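Long-range contact in dihydrodipicolinate synthase (Bacillus anthracis, PDB 1XKY), which probably catalyses the condensation of pyruvate with aspartate semialdehyde, an early step of lysine biosynthesis: residues Phe13-Ala19 with Gly46-Val51. Sequence-based numbering, arbitrary orientation.
Sequences FGTIATA and GTTAIV
Thr48 and the Phe13-Ile16 backbone show how, in a TIM barrel, one hydroxyl can tie the loop before the first strand to the residues leading into the second, in addition to the backbone bonds between them. Strands 16-19 and 49-52 run parallel, connected through helix 32-44 as a beta-alpha-beta unit, and the axes of their short segments lie at 25° to each other. Followed outward from the main chain, Thr48 CB first meets Phe13 O at 3.5 Å. OG1 then lies between the backbone N and the carbonyl carbon (chi1 64°), a torsion that turns it into the bend at Phe13-Ile16. There Thr48 OG1 donates to Phe13 O over 2.7 Å, in the carbonyl plane and on a lone pair, while accepting from Ile16 N through a bent N-H...O bond of 138°. The other branch, CG2, comes only loosely near Thr15 N and Ile16 N. Gly14 CA passes 3.4 Å from Thr48 OG1.

Three backbone bonds also link the segments: Thr48 N gives a nearly straight bond to Ile16 O, Thr18 N reaches Ala49 O, and Val51 N reaches Thr18 O at 2.8 Å. The amide of Ala49 is buried without a partner. Ala17 and Ala49 touch through their methyl groups towards the barrel interior, whereas Thr18 points to the surrounding helices, meeting Leu42 and His219. Beside Leu42 of helix 32-44, the side chains of Thr18 and Thr47 cross at about a right angle; Thr18 OG1, also bonded to Ser218 OG, lies 2.6 Å from Thr47 OG1 in a short hydroxyl-hydroxyl hydrogen bond.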
ATOM      1  N   PHE A  13      14.382  -3.528 -31.028  1.00 20.17           N
ATOM      2  CA  PHE A  13      13.144  -2.755 -30.940  1.00 19.15           C
ATOM      3  C   PHE A  13      13.388  -1.247 -30.880  1.00 18.29           C
ATOM      4  O   PHE A  13      12.436  -0.480 -30.904  1.00 18.01           O
ATOM      5  CB  PHE A  13      12.317  -3.189 -29.728  1.00 18.96           C
ATOM      6  CG  PHE A  13      11.975  -4.643 -29.723  1.00 19.36           C
ATOM      7  CD1 PHE A  13      11.309  -5.215 -30.800  1.00 19.82           C
ATOM      8  CD2 PHE A  13      12.304  -5.445 -28.644  1.00 19.76           C
ATOM      9  CE1 PHE A  13      10.984  -6.560 -30.801  1.00 19.73           C
ATOM     10  CE2 PHE A  13      11.980  -6.797 -28.641  1.00 20.14           C
ATOM     11  CZ  PHE A  13      11.318  -7.351 -29.714  1.00 19.64           C
ATOM     12  N   GLY A  14      14.651  -0.835 -30.797  1.00 17.86           N
ATOM     13  CA  GLY A  14      15.005   0.582 -30.699  1.00 17.74           C
ATOM     14  C   GLY A  14      14.717   1.193 -29.336  1.00 17.44           C
ATOM     15  O   GLY A  14      14.582   0.475 -28.331  1.00 17.14           O
ATOM     16  N   THR A  15      14.617   2.521 -29.298  1.00 17.02           N
ATOM     17  CA  THR A  15      14.460   3.259 -28.040  1.00 16.96           C
ATOM     18  C   THR A  15      13.015   3.623 -27.708  1.00 16.78           C
ATOM     19  O   THR A  15      12.700   3.856 -26.547  1.00 17.33           O
ATOM     20  CB  THR A  15      15.288   4.565 -28.048  1.00 17.17           C
ATOM     21  OG1 THR A  15      15.067   5.262 -29.285  1.00 17.06           O
ATOM     22  CG2 THR A  15      16.765   4.267 -27.892  1.00 17.33           C
ATOM     23  N   ILE A  16      12.147   3.713 -28.715  1.00 16.55           N
ATOM     24  CA  ILE A  16      10.731   4.040 -28.488  1.00 16.20           C
ATOM     25  C   ILE A  16       9.783   3.058 -29.183  1.00 15.96           C
ATOM     26  O   ILE A  16       9.339   3.293 -30.309  1.00 15.68           O
ATOM     27  CB  ILE A  16      10.376   5.470 -28.945  1.00 16.25           C
ATOM     28  CG1 ILE A  16      11.359   6.493 -28.349  1.00 15.84           C
ATOM     29  CG2 ILE A  16       8.927   5.805 -28.530  1.00 16.78           C
ATOM     30  CD1 ILE A  16      11.141   7.915 -28.799  1.00 15.57           C
ATOM     31  N   ALA A  17       9.474   1.957 -28.503  1.00 15.39           N
ATOM     32  CA  ALA A  17       8.367   1.103 -28.921  1.00 14.90           C
ATOM     33  C   ALA A  17       7.075   1.779 -28.493  1.00 14.86           C
ATOM     34  O   ALA A  17       7.024   2.442 -27.456  1.00 15.15           O
ATOM     35  CB  ALA A  17       8.486  -0.290 -28.315  1.00 14.70           C
ATOM     36  N   THR A  18       6.037   1.655 -29.310  1.00 14.12           N
ATOM     37  CA  THR A  18       4.779   2.297 -29.015  1.00 13.72           C
ATOM     38  C   THR A  18       3.697   1.253 -28.828  1.00 13.78           C
ATOM     39  O   THR A  18       3.522   0.360 -29.676  1.00 13.63           O
ATOM     40  CB  THR A  18       4.381   3.317 -30.104  1.00 13.64           C
ATOM     41  OG1 THR A  18       5.349   4.371 -30.128  1.00 14.28           O
ATOM     42  CG2 THR A  18       3.006   3.906 -29.829  1.00 13.68           C
ATOM     43  N   ALA A  19       3.014   1.372 -27.685  1.00 13.60           N
ATOM     44  CA  ALA A  19       1.852   0.564 -27.331  1.00 13.83           C
ATOM     45  C   ALA A  19       0.633   1.136 -28.032  1.00 13.79           C
ATOM     46  O   ALA A  19      -0.106   1.945 -27.471  1.00 13.62           O
ATOM     47  CB  ALA A  19       1.643   0.561 -25.817  1.00 14.04           C
ATOM     48  N   GLY A  46       8.914   9.131 -34.644  1.00 15.65           N
ATOM     49  CA  GLY A  46       9.864   8.601 -33.657  1.00 15.37           C
ATOM     50  C   GLY A  46       9.642   7.192 -33.124  1.00 15.04           C
ATOM     51  O   GLY A  46      10.456   6.699 -32.332  1.00 15.15           O
ATOM     52  N   THR A  47       8.562   6.530 -33.546  1.00 14.93           N
ATOM     53  CA  THR A  47       8.289   5.147 -33.105  1.00 14.73           C
ATOM     54  C   THR A  47       9.236   4.162 -33.796  1.00 14.66           C
ATOM     55  O   THR A  47       9.354   4.167 -35.026  1.00 14.82           O
ATOM     56  CB  THR A  47       6.806   4.746 -33.349  1.00 14.74           C
ATOM     57  OG1 THR A  47       5.956   5.475 -32.453  1.00 14.26           O
ATOM     58  CG2 THR A  47       6.574   3.245 -33.132  1.00 15.08           C
ATOM     59  N   THR A  48       9.915   3.327 -33.000  1.00 14.52           N
ATOM     60  CA  THR A  48      10.921   2.382 -33.516  1.00 14.65           C
ATOM     61  C   THR A  48      10.459   0.917 -33.511  1.00 14.70           C
ATOM     62  O   THR A  48      11.156   0.041 -34.018  1.00 13.93           O
ATOM     63  CB  THR A  48      12.261   2.486 -32.733  1.00 14.93           C
ATOM     64  OG1 THR A  48      12.080   2.110 -31.359  1.00 13.77           O
ATOM     65  CG2 THR A  48      12.805   3.887 -32.791  1.00 15.72           C
ATOM     66  N   ALA A  49       9.297   0.664 -32.918  1.00 14.83           N
ATOM     67  CA  ALA A  49       8.690  -0.663 -32.874  1.00 15.04           C
ATOM     68  C   ALA A  49       7.233  -0.474 -32.502  1.00 15.29           C
ATOM     69  O   ALA A  49       6.902   0.445 -31.749  1.00 15.26           O
ATOM     70  CB  ALA A  49       9.391  -1.568 -31.855  1.00 15.09           C
ATOM     71  N   ILE A  50       6.358  -1.322 -33.028  1.00 14.99           N
ATOM     72  CA  ILE A  50       4.943  -1.217 -32.705  1.00 15.91           C
ATOM     73  C   ILE A  50       4.448  -2.447 -31.955  1.00 16.16           C
ATOM     74  O   ILE A  50       4.579  -3.568 -32.442  1.00 16.40           O
ATOM     75  CB  ILE A  50       4.085  -0.990 -33.962  1.00 15.97           C
ATOM     76  CG1 ILE A  50       4.411   0.377 -34.567  1.00 16.38           C
ATOM     77  CG2 ILE A  50       2.585  -1.082 -33.618  1.00 15.84           C
ATOM     78  CD1 ILE A  50       3.732   0.643 -35.881  1.00 16.65           C
ATOM     79  N   VAL A  51       3.880  -2.216 -30.770  1.00 16.43           N
ATOM     80  CA  VAL A  51       3.170  -3.262 -30.037  1.00 16.88           C
ATOM     81  C   VAL A  51       1.695  -3.218 -30.445  1.00 17.08           C
ATOM     82  O   VAL A  51       1.016  -2.204 -30.258  1.00 16.43           O
ATOM     83  CB  VAL A  51       3.304  -3.124 -28.499  1.00 16.83           C
ATOM     84  CG1 VAL A  51       2.709  -4.342 -27.815  1.00 17.93           C
ATOM     85  CG2 VAL A  51       4.756  -2.951 -28.100  1.00 16.78           C
TER